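Extracellular haem-binding protein (Streptomyces reticuli, PDB 3FPW) binds and degrades haem, probably outside the cell, and depends on its oligomeric assembly for interaction with its cognate two-component sensor kinase. Local coordinates at residues 111-124 against 165-179. Residues are numbered along the deposited sequence; the frame is centred on the assembly and turned at random.
Sequences QSYESAERKAFTAV and VAGIGVAGAPSGDLD. With PO4 (phosphate ion), chain D; PO4 (phosphate ion), chain E; PO4 (phosphate ion), chain G.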
ATOM      1  N   GLN A 111      11.303 -11.794  -9.100  1.00 15.79           N
ATOM      2  CA  GLN A 111       9.906 -12.101  -8.806  1.00 15.79           C
ATOM      3  C   GLN A 111       9.796 -13.275  -7.829  1.00 15.98           C
ATOM      4  O   GLN A 111       8.728 -13.531  -7.262  1.00 17.15           O
ATOM      5  CB  GLN A 111       9.184 -12.470 -10.113  1.00 15.60           C
ATOM      6  CG  GLN A 111       9.207 -13.949 -10.479  1.00 17.73           C
ATOM      7  CD  GLN A 111      10.564 -14.570 -10.786  1.00 19.11           C
ATOM      8  OE1 GLN A 111      10.687 -15.813 -10.809  1.00 24.27           O
ATOM      9  NE2 GLN A 111      11.581 -13.756 -10.988  1.00 14.31           N
ATOM     10  N   SER A 112      10.895 -14.010  -7.650  1.00 15.35           N
ATOM     11  CA  SER A 112      10.809 -15.276  -6.904  1.00 14.73           C
ATOM     12  C   SER A 112      10.611 -15.114  -5.398  1.00 14.93           C
ATOM     13  O   SER A 112      10.045 -15.991  -4.770  1.00 14.29           O
ATOM     14  CB  SER A 112      12.032 -16.165  -7.182  1.00 14.40           C
ATOM     15  OG  SER A 112      13.191 -15.560  -6.645  1.00 15.42           O
ATOM     16  N   TYR A 113      11.034 -13.984  -4.828  1.00 14.63           N
ATOM     17  CA  TYR A 113      11.050 -13.837  -3.389  1.00 14.38           C
ATOM     18  C   TYR A 113       9.628 -13.757  -2.844  1.00 14.29           C
ATOM     19  O   TYR A 113       9.222 -14.576  -1.988  1.00 13.21           O
ATOM     20  CB  TYR A 113      11.832 -12.573  -3.035  1.00 14.60           C
ATOM     21  CG  TYR A 113      12.069 -12.394  -1.572  1.00 15.09           C
ATOM     22  CD1 TYR A 113      11.242 -11.577  -0.837  1.00 17.17           C
ATOM     23  CD2 TYR A 113      13.155 -13.011  -0.920  1.00 16.52           C
ATOM     24  CE1 TYR A 113      11.447 -11.386   0.505  1.00 19.01           C
ATOM     25  CE2 TYR A 113      13.370 -12.801   0.431  1.00 15.92           C
ATOM     26  CZ  TYR A 113      12.497 -11.995   1.131  1.00 16.70           C
ATOM     27  OH  TYR A 113      12.658 -11.733   2.467  1.00 18.11           O
ATOM     28  N   GLU A 114       8.835 -12.825  -3.389  1.00 14.56           N
ATOM     29  CA  GLU A 114       7.423 -12.714  -2.990  1.00 14.99           C
ATOM     30  C   GLU A 114       6.607 -13.917  -3.440  1.00 14.86           C
ATOM     31  O   GLU A 114       5.687 -14.339  -2.747  1.00 15.84           O
ATOM     32  CB  GLU A 114       6.814 -11.396  -3.463  1.00 16.24           C
ATOM     33  CG  GLU A 114       7.452 -10.188  -2.743  1.00 20.03           C
ATOM     34  CD  GLU A 114       6.683  -8.890  -2.976  1.00 25.69           C
ATOM     35  OE1 GLU A 114       5.455  -8.959  -3.196  1.00 27.60           O
ATOM     36  OE2 GLU A 114       7.303  -7.802  -2.896  1.00 30.37           O
ATOM     37  N   SER A 115       6.942 -14.466  -4.607  0.50 13.80           N
ATOM     38  CA  SER A 115       6.253 -15.645  -5.110  0.50 12.56           C
ATOM     39  C   SER A 115       6.391 -16.785  -4.103  0.50 12.94           C
ATOM     40  O   SER A 115       5.417 -17.440  -3.786  0.50 12.86           O
ATOM     41  CB  SER A 115       6.814 -16.058  -6.472  0.50 12.25           C
ATOM     42  OG  SER A 115       6.156 -17.211  -6.985  0.50  9.34           O
ATOM     43  N   ALA A 116       7.603 -17.011  -3.601  1.00 12.98           N
ATOM     44  CA  ALA A 116       7.846 -18.090  -2.642  1.00 13.58           C
ATOM     45  C   ALA A 116       7.055 -17.856  -1.352  1.00 13.68           C
ATOM     46  O   ALA A 116       6.393 -18.776  -0.835  1.00 14.01           O
ATOM     47  CB  ALA A 116       9.309 -18.198  -2.333  1.00 13.46           C
ATOM     48  N   GLU A 117       7.066 -16.611  -0.876  1.00 13.77           N
ATOM     49  CA  GLU A 117       6.315 -16.270   0.329  1.00 14.74           C
ATOM     50  C   GLU A 117       4.832 -16.550   0.174  1.00 14.24           C
ATOM     51  O   GLU A 117       4.202 -17.153   1.056  1.00 13.17           O
ATOM     52  CB  GLU A 117       6.500 -14.796   0.664  1.00 15.47           C
ATOM     53  CG  GLU A 117       7.648 -14.465   1.543  1.00 20.59           C
ATOM     54  CD  GLU A 117       7.487 -13.064   2.121  1.00 24.65           C
ATOM     55  OE1 GLU A 117       7.369 -12.133   1.298  1.00 26.25           O
ATOM     56  OE2 GLU A 117       7.445 -12.899   3.371  1.00 23.99           O
ATOM     57  N   ARG A 118       4.257 -16.111  -0.941  1.00 13.45           N
ATOM     58  CA  ARG A 118       2.827 -16.290  -1.144  1.00 13.79           C
ATOM     59  C   ARG A 118       2.452 -17.747  -1.324  1.00 13.25           C
ATOM     60  O   ARG A 118       1.396 -18.163  -0.854  1.00 14.25           O
ATOM     61  CB  ARG A 118       2.330 -15.438  -2.300  1.00 14.60           C
ATOM     62  CG  ARG A 118       2.443 -13.975  -1.968  1.00 16.55           C
ATOM     63  CD  ARG A 118       1.857 -13.115  -3.074  1.00 19.64           C
ATOM     64  NE  ARG A 118       1.691 -11.750  -2.584  1.00 26.17           N
ATOM     65  CZ  ARG A 118       0.548 -11.086  -2.605  1.00 26.52           C
ATOM     66  NH1 ARG A 118      -0.549 -11.631  -3.151  1.00 28.41           N
ATOM     67  NH2 ARG A 118       0.514  -9.856  -2.116  1.00 32.66           N
ATOM     68  N   LYS A 119       3.293 -18.511  -2.025  1.00 12.22           N
ATOM     69  CA  LYS A 119       3.025 -19.941  -2.145  1.00 11.74           C
ATOM     70  C   LYS A 119       3.001 -20.631  -0.790  1.00 12.06           C
ATOM     71  O   LYS A 119       2.140 -21.469  -0.540  1.00 12.56           O
ATOM     72  CB  LYS A 119       4.050 -20.648  -3.036  1.00 11.95           C
ATOM     73  CG  LYS A 119       3.947 -20.219  -4.489  1.00 12.10           C
ATOM     74  CD  LYS A 119       4.935 -21.014  -5.306  1.00 12.56           C
ATOM     75  CE  LYS A 119       5.144 -20.437  -6.702  1.00 13.35           C
ATOM     76  NZ  LYS A 119       6.224 -21.184  -7.449  1.00 14.18           N
ATOM     77  N   ALA A 120       3.978 -20.322   0.054  1.00 12.11           N
ATOM     78  CA  ALA A 120       4.015 -20.897   1.391  1.00 12.60           C
ATOM     79  C   ALA A 120       2.748 -20.546   2.205  1.00 13.13           C
ATOM     80  O   ALA A 120       2.168 -21.411   2.889  1.00 14.07           O
ATOM     81  CB  ALA A 120       5.290 -20.432   2.123  1.00 11.89           C
ATOM     82  N   PHE A 121       2.355 -19.281   2.161  1.00 12.51           N
ATOM     83  CA  PHE A 121       1.162 -18.829   2.860  1.00 13.00           C
ATOM     84  C   PHE A 121      -0.062 -19.609   2.344  1.00 13.86           C
ATOM     85  O   PHE A 121      -0.952 -19.990   3.099  1.00 14.14           O
ATOM     86  CB  PHE A 121       0.991 -17.323   2.554  1.00 13.22           C
ATOM     87  CG  PHE A 121      -0.227 -16.692   3.187  1.00 12.19           C
ATOM     88  CD1 PHE A 121      -1.416 -16.530   2.468  1.00 14.95           C
ATOM     89  CD2 PHE A 121      -0.178 -16.236   4.502  1.00 13.83           C
ATOM     90  CE1 PHE A 121      -2.544 -15.941   3.060  1.00 14.44           C
ATOM     91  CE2 PHE A 121      -1.298 -15.628   5.080  1.00 15.88           C
ATOM     92  CZ  PHE A 121      -2.470 -15.497   4.364  1.00 15.09           C
ATOM     93  N   THR A 122      -0.110 -19.843   1.036  1.00 14.04           N
ATOM     94  CA  THR A 122      -1.283 -20.465   0.435  1.00 13.70           C
ATOM     95  C   THR A 122      -1.372 -21.927   0.833  1.00 13.71           C
ATOM     96  O   THR A 122      -2.453 -22.438   1.194  1.00 14.76           O
ATOM     97  CB  THR A 122      -1.245 -20.298  -1.078  1.00 13.03           C
ATOM     98  OG1 THR A 122      -1.209 -18.892  -1.352  1.00 13.98           O
ATOM     99  CG2 THR A 122      -2.477 -20.906  -1.719  1.00 14.89           C
ATOM    100  N   ALA A 123      -0.228 -22.607   0.788  1.00 14.11           N
ATOM    101  CA  ALA A 123      -0.174 -24.007   1.188  1.00 14.19           C
ATOM    102  C   ALA A 123      -0.593 -24.225   2.649  1.00 14.17           C
ATOM    103  O   ALA A 123      -1.329 -25.185   2.959  1.00 15.03           O
ATOM    104  CB  ALA A 123       1.222 -24.565   0.965  1.00 13.90           C
ATOM    105  N   VAL A 124      -0.136 -23.363   3.557  1.00 14.13           N
ATOM    106  CA  VAL A 124      -0.445 -23.549   4.969  1.00 14.52           C
ATOM    107  C   VAL A 124      -1.881 -23.143   5.282  1.00 14.67           C
ATOM    108  O   VAL A 124      -2.486 -23.663   6.206  1.00 16.04           O
ATOM    109  CB  VAL A 124       0.552 -22.845   5.929  1.00 14.05           C
ATOM    110  CG1 VAL A 124       0.290 -21.367   5.982  1.00 14.15           C
ATOM    111  CG2 VAL A 124       0.432 -23.459   7.346  1.00 14.23           C
ATOM    112  N   VAL A 165       1.026 -26.621  10.325  1.00 16.36           N
ATOM    113  CA  VAL A 165       1.791 -25.681  11.168  1.00 16.34           C
ATOM    114  C   VAL A 165       2.677 -24.728  10.369  1.00 15.73           C
ATOM    115  O   VAL A 165       3.045 -23.658  10.857  1.00 15.63           O
ATOM    116  CB  VAL A 165       2.629 -26.386  12.269  1.00 16.86           C
ATOM    117  CG1 VAL A 165       1.721 -27.083  13.299  1.00 17.26           C
ATOM    118  CG2 VAL A 165       3.596 -27.372  11.634  1.00 17.18           C
ATOM    119  N   ALA A 166       3.018 -25.106   9.144  1.00 14.72           N
ATOM    120  CA  ALA A 166       3.849 -24.247   8.318  1.00 14.00           C
ATOM    121  C   ALA A 166       3.634 -24.583   6.847  1.00 14.10           C
ATOM    122  O   ALA A 166       3.132 -25.657   6.506  1.00 14.73           O
ATOM    123  CB  ALA A 166       5.322 -24.422   8.684  1.00 14.81           C
ATOM    124  N   GLY A 167       4.019 -23.656   5.990  1.00 13.59           N
ATOM    125  CA  GLY A 167       4.116 -23.951   4.556  1.00 13.61           C
ATOM    126  C   GLY A 167       5.521 -23.628   4.113  1.00 13.12           C
ATOM    127  O   GLY A 167       6.121 -22.672   4.602  1.00 12.56           O
ATOM    128  N   ILE A 168       6.055 -24.409   3.172  1.00 12.95           N
ATOM    129  CA  ILE A 168       7.334 -24.110   2.549  1.00 13.63           C
ATOM    130  C   ILE A 168       7.051 -23.779   1.088  1.00 13.59           C
ATOM    131  O   ILE A 168       6.359 -24.548   0.404  1.00 14.57           O
ATOM    132  CB  ILE A 168       8.270 -25.318   2.608  1.00 13.72           C
ATOM    133  CG1 ILE A 168       8.518 -25.701   4.064  1.00 15.58           C
ATOM    134  CG2 ILE A 168       9.573 -24.983   1.886  1.00 15.16           C
ATOM    135  CD1 ILE A 168       9.285 -27.015   4.245  1.00 17.83           C
ATOM    136  N   GLY A 169       7.525 -22.619   0.641  1.00 12.64           N
ATOM    137  CA  GLY A 169       7.293 -22.158  -0.724  1.00 13.29           C
ATOM    138  C   GLY A 169       8.593 -21.905  -1.461  1.00 12.70           C
ATOM    139  O   GLY A 169       9.547 -21.428  -0.884  1.00 13.64           O
ATOM    140  N   VAL A 170       8.638 -22.272  -2.745  1.00 12.90           N
ATOM    141  CA  VAL A 170       9.843 -22.125  -3.560  1.00 12.31           C
ATOM    142  C   VAL A 170       9.442 -21.519  -4.861  1.00 11.69           C
ATOM    143  O   VAL A 170       8.380 -21.858  -5.411  1.00 12.65           O
ATOM    144  CB  VAL A 170      10.509 -23.488  -3.836  1.00 12.73           C
ATOM    145  CG1 VAL A 170      11.737 -23.347  -4.775  1.00 12.83           C
ATOM    146  CG2 VAL A 170      10.938 -24.095  -2.518  1.00 13.63           C
ATOM    147  N   ALA A 171      10.258 -20.607  -5.346  1.00 12.01           N
ATOM    148  CA  ALA A 171       9.978 -20.019  -6.657  1.00 12.77           C
ATOM    149  C   ALA A 171      11.276 -19.709  -7.372  1.00 13.20           C
ATOM    150  O   ALA A 171      12.306 -19.544  -6.721  1.00 14.01           O
ATOM    151  CB  ALA A 171       9.135 -18.729  -6.466  1.00 12.70           C
ATOM    152  N   GLY A 172      11.264 -19.700  -8.708  1.00 14.55           N
ATOM    153  CA  GLY A 172      12.483 -19.360  -9.448  1.00 15.12           C
ATOM    154  C   GLY A 172      12.959 -20.451 -10.389  1.00 15.46           C
ATOM    155  O   GLY A 172      13.791 -20.188 -11.256  1.00 15.98           O
ATOM    156  N   ALA A 173      12.448 -21.674 -10.223  1.00 16.03           N
ATOM    157  CA  ALA A 173      12.783 -22.754 -11.155  1.00 17.09           C
ATOM    158  C   ALA A 173      11.977 -22.590 -12.444  1.00 17.91           C
ATOM    159  O   ALA A 173      11.029 -21.793 -12.508  1.00 18.64           O
ATOM    160  CB  ALA A 173      12.515 -24.128 -10.540  1.00 17.43           C
ATOM    161  N   PRO A 174      12.347 -23.350 -13.479  1.00 18.55           N
ATOM    162  CA  PRO A 174      11.698 -23.167 -14.765  1.00 19.32           C
ATOM    163  C   PRO A 174      10.237 -23.591 -14.801  1.00 19.19           C
ATOM    164  O   PRO A 174       9.518 -23.262 -15.752  1.00 19.15           O
ATOM    165  CB  PRO A 174      12.518 -24.056 -15.704  1.00 19.94           C
ATOM    166  CG  PRO A 174      13.769 -24.318 -15.041  1.00 20.39           C
ATOM    167  CD  PRO A 174      13.556 -24.191 -13.575  1.00 18.59           C
ATOM    168  N   SER A 175       9.787 -24.315 -13.788  1.00 19.38           N
ATOM    169  CA  SER A 175       8.377 -24.700 -13.712  1.00 19.77           C
ATOM    170  C   SER A 175       7.959 -24.765 -12.251  1.00 19.86           C
ATOM    171  O   SER A 175       8.791 -24.966 -11.351  1.00 18.79           O
ATOM    172  CB  SER A 175       8.121 -26.052 -14.401  1.00 20.69           C
ATOM    173  OG  SER A 175       8.631 -27.137 -13.632  1.00 21.49           O
ATOM    174  N   GLY A 176       6.667 -24.570 -12.022  1.00 20.28           N
ATOM    175  CA  GLY A 176       6.111 -24.701 -10.672  1.00 19.71           C
ATOM    176  C   GLY A 176       6.289 -26.115 -10.148  1.00 19.76           C
ATOM    177  O   GLY A 176       6.497 -26.332  -8.949  1.00 19.67           O
ATOM    178  N   ASP A 177       6.223 -27.091 -11.040  1.00 19.92           N
ATOM    179  CA  ASP A 177       6.369 -28.467 -10.595  1.00 19.99           C
ATOM    180  C   ASP A 177       7.790 -28.704 -10.064  1.00 18.57           C
ATOM    181  O   ASP A 177       7.965 -29.365  -9.045  1.00 18.84           O
ATOM    182  CB  ASP A 177       6.002 -29.449 -11.702  1.00 22.13           C
ATOM    183  CG  ASP A 177       4.486 -29.534 -11.933  1.00 24.44           C
ATOM    184  OD1 ASP A 177       3.682 -29.102 -11.056  1.00 27.10           O
ATOM    185  OD2 ASP A 177       4.102 -30.035 -13.006  1.00 30.28           O
ATOM    186  N   LEU A 178       8.795 -28.138 -10.730  1.00 17.14           N
ATOM    187  CA  LEU A 178      10.158 -28.218 -10.205  1.00 16.60           C
ATOM    188  C   LEU A 178      10.256 -27.454  -8.882  1.00 16.10           C
ATOM    189  O   LEU A 178      10.849 -27.951  -7.935  1.00 15.55           O
ATOM    190  CB  LEU A 178      11.177 -27.672 -11.198  1.00 17.71           C
ATOM    191  CG  LEU A 178      11.472 -28.634 -12.338  1.00 18.81           C
ATOM    192  CD1 LEU A 178      12.189 -27.847 -13.414  1.00 20.27           C
ATOM    193  CD2 LEU A 178      12.331 -29.768 -11.796  1.00 20.35           C
ATOM    194  N   ASP A 179       9.686 -26.251  -8.816  1.00 15.45           N
ATOM    195  CA  ASP A 179       9.678 -25.512  -7.540  1.00 15.87           C
ATOM    196  C   ASP A 179       9.162 -26.420  -6.432  1.00 15.68           C
ATOM    197  O   ASP A 179       9.715 -26.480  -5.320  1.00 15.85           O
ATOM    198  CB  ASP A 179       8.726 -24.313  -7.576  1.00 15.31           C
ATOM    199  CG  ASP A 179       9.228 -23.150  -8.414  1.00 16.31           C
ATOM    200  OD1 ASP A 179      10.459 -22.930  -8.479  1.00 17.63           O
ATOM    201  OD2 ASP A 179       8.366 -22.409  -8.980  1.00 16.63           O
TER
HETATM  202  P   PO4 D 159       7.831 -18.870 -10.109  1.00 30.06           P
HETATM  203  O1  PO4 D 159       8.885 -19.949  -9.887  1.00 27.87           O
HETATM  204  O2  PO4 D 159       7.473 -18.911 -11.573  1.00 32.62           O
HETATM  205  O3  PO4 D 159       6.636 -19.294  -9.317  1.00 31.20           O
HETATM  206  O4  PO4 D 159       8.214 -17.427  -9.706  1.00 26.57           O
HETATM  207  P   PO4 E 160       3.726 -10.965   0.447  1.00 65.27           P
HETATM  208  O1  PO4 E 160       4.581 -12.079   1.009  1.00 62.68           O
HETATM  209  O2  PO4 E 160       4.012 -10.761  -1.031  1.00 62.16           O
HETATM  210  O3  PO4 E 160       2.263 -11.314   0.621  1.00 62.11           O
HETATM  211  O4  PO4 E 160       4.042  -9.692   1.207  1.00 63.08           O
HETATM  212  P   PO4 G 162      -2.574  -8.745  -1.802  1.00 51.18           P
HETATM  213  O1  PO4 G 162      -2.840 -10.110  -2.401  1.00 49.55           O
HETATM  214  O2  PO4 G 162      -1.709  -7.924  -2.733  1.00 51.14           O
HETATM  215  O3  PO4 G 162      -3.902  -8.052  -1.587  1.00 51.47           O
HETATM  216  O4  PO4 G 162      -1.866  -8.891  -0.473  1.00 51.47           O
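With CG of K119 opposite the carbonyl carbon (chi1 -67°) and the chain extended beyond it, NZ is carried to the end of strand 165-171, beside V170 and A171, where it meets D179. The two side chains cross at about a right angle in a salt bridge, NZ of K119 lying 2.9 Å from OD2 of D179. The same ammonium donates to V170 O (3.0 Å), in the carbonyl plane, to A153 O, and to O3 of the chain D phosphate (2.7 Å). That ion, probably from the crystallisation liquor, also accepts from G172 N, at an N-H...O angle of 166°. The other oxygen of D179, OD1, takes A173 N on its syn side and so ties the loop after the strand to helix 176-187.

Helix 112-124 runs obliquely antiparallel to the strand and, through A116, A120 and V124, packs on the four-stranded antiparallel sheet. G167 and G169 permit this, since a CB on either would clash with the helix backbone; G169 CA instead lies 3.5 Å from A116 O in a CA-H...O contact. A171 CB packs against S112 O and S115 OG. On the far side of the helix, R118 grips the chain E phosphate through NE and the chain G phosphate through NH1 and NH2; a leucine here would probably leave both ions more weakly held and the charges of E114 and E117, beside the former, less compensated. At the buried end of the strand, the K119 ammonium is met by the D179 carboxylate and two backbone carbonyls, with a phosphate as a further partner in this crystal, which would probably favour the charged form.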